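Long-range contact in putative peptidyl-arginine deiminase (Chlorobium tepidum, PDB 1XKN), which probably hydrolyses the guanidinium group of agmatine or of peptidyl-arginine, as a deiminase of the Porphyromonas type: residues L167-T172 with G216-M221. Numbering follows the deposited sequence.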
# COMPACT_ATOMS: atom_id res chain seq x y z
N LEU A 167 13.87 9.44 3.02
CA LEU A 167 13.75 9.11 1.60
C LEU A 167 12.34 8.72 1.23
O LEU A 167 11.62 8.11 2.03
CB LEU A 167 14.69 7.97 1.23
CG LEU A 167 16.18 8.12 1.55
CD1 LEU A 167 16.92 6.89 1.05
CD2 LEU A 167 16.72 9.39 0.92
N LEU A 168 11.94 9.08 0.02
CA LEU A 168 10.62 8.73 -0.50
C LEU A 168 10.81 8.32 -1.96
O LEU A 168 11.36 9.08 -2.76
CB LEU A 168 9.65 9.90 -0.38
CG LEU A 168 8.23 9.65 -0.90
CD1 LEU A 168 7.23 10.52 -0.15
CD2 LEU A 168 8.15 9.91 -2.40
N LEU A 169 10.38 7.11 -2.26
CA LEU A 169 10.48 6.54 -3.61
C LEU A 169 9.13 6.68 -4.31
O LEU A 169 8.09 6.38 -3.72
CB LEU A 169 10.87 5.07 -3.51
CG LEU A 169 11.17 4.31 -4.80
CD1 LEU A 169 12.44 4.87 -5.42
CD2 LEU A 169 11.34 2.82 -4.51
N THR A 170 9.15 7.12 -5.56
CA THR A 170 7.91 7.28 -6.33
C THR A 170 8.21 7.11 -7.81
O THR A 170 9.31 6.72 -8.19
CB THR A 170 7.28 8.66 -6.06
OG1 THR A 170 5.97 8.71 -6.63
CG2 THR A 170 8.13 9.78 -6.66
N THR A 171 7.22 7.39 -8.66
CA THR A 171 7.44 7.27 -10.10
C THR A 171 6.98 8.52 -10.83
O THR A 171 6.00 9.17 -10.43
CB THR A 171 6.69 6.08 -10.73
OG1 THR A 171 5.28 6.30 -10.64
CG2 THR A 171 7.05 4.78 -10.02
N THR A 172 7.69 8.86 -11.89
CA THR A 172 7.35 10.02 -12.69
C THR A 172 6.04 9.71 -13.42
O THR A 172 5.18 10.57 -13.57
CB THR A 172 8.46 10.31 -13.72
OG1 THR A 172 9.64 10.73 -13.02
CG2 THR A 172 8.03 11.41 -14.68
N GLY A 216 1.33 3.63 -13.28
CA GLY A 216 2.67 3.42 -12.76
C GLY A 216 2.93 3.45 -11.26
O GLY A 216 3.98 3.94 -10.85
N HIS A 217 2.02 2.93 -10.45
CA HIS A 217 2.27 2.93 -9.00
C HIS A 217 3.58 2.25 -8.66
O HIS A 217 3.88 1.16 -9.16
CB HIS A 217 1.14 2.23 -8.25
CG HIS A 217 0.07 3.15 -7.78
ND1 HIS A 217 -0.98 2.73 -6.99
CD2 HIS A 217 -0.12 4.48 -7.99
CE1 HIS A 217 -1.77 3.76 -6.73
NE2 HIS A 217 -1.27 4.83 -7.33
N VAL A 218 4.35 2.89 -7.79
CA VAL A 218 5.63 2.35 -7.39
C VAL A 218 5.45 1.04 -6.63
O VAL A 218 6.28 0.14 -6.73
CB VAL A 218 6.41 3.36 -6.51
CG1 VAL A 218 5.75 3.50 -5.14
CG2 VAL A 218 7.86 2.94 -6.38
N ASP A 219 4.34 0.91 -5.90
CA ASP A 219 4.13 -0.31 -5.11
C ASP A 219 3.84 -1.57 -5.93
O ASP A 219 3.48 -2.61 -5.37
CB ASP A 219 3.06 -0.08 -4.02
CG ASP A 219 1.63 -0.16 -4.52
OD1 ASP A 219 1.41 -0.12 -5.75
OD2 ASP A 219 0.72 -0.26 -3.67
N ASP A 220 4.00 -1.50 -7.25
CA ASP A 220 3.83 -2.68 -8.09
C ASP A 220 5.21 -2.97 -8.67
O ASP A 220 5.36 -3.85 -9.52
CB ASP A 220 2.85 -2.43 -9.24
CG ASP A 220 1.40 -2.63 -8.83
OD1 ASP A 220 1.14 -3.43 -7.91
OD2 ASP A 220 0.52 -2.00 -9.45
N MSE A 221 6.23 -2.26 -8.18
CA MSE A 221 7.57 -2.40 -8.73
C MSE A 221 8.76 -2.35 -7.77
O MSE A 221 9.61 -3.24 -7.78
CB MSE A 221 7.74 -1.33 -9.81
CG MSE A 221 9.07 -1.29 -10.52
SE MSE A 221 8.95 -0.05 -12.00
CE MSE A 221 8.61 1.56 -11.00
O HOH W 1 4.10 5.81 -8.02
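T171 meets the loop 216-221 with both branches of its side chain. Its hydroxyl OG1 donates to the carbonyl O of G216 across 2.7 Å, arriving from above the carbonyl plane, 35° out of it. A water donates to the same OG1 at 2.9 Å and accepts from the backbone N of V218, bridging strand end and loop a second time. OG1 also takes the backbone N-H of C174, so T171 is the N-cap of helix 172-175. Threonine suits this place because one branch supplies that hydroxyl and the other a methyl: chi1 of 66° sets OG1 toward G216 O and C174 N, while CG2 lies 3.8 Å from V218 CB and 3.7 Å from CE of selenomethionine M221, whose chain bends at chi3. Further back on the strand, L169 CG packs against V218 CG2 at 3.9 Å. T170 points away from the loop, and its OG1 hydrogen-bonds to A159 O. At G216 (phi 96°) a CB would jam against the preceding carbonyl O, which calls for glycine; D212 accepts its N-H. These contacts join the N-cap ending strand 167-171, the middle strand of a three-stranded sheet, to the buried loop leading into strand 222-226, in an alpha-beta fold consistent with a Porphyromonas-type deiminase.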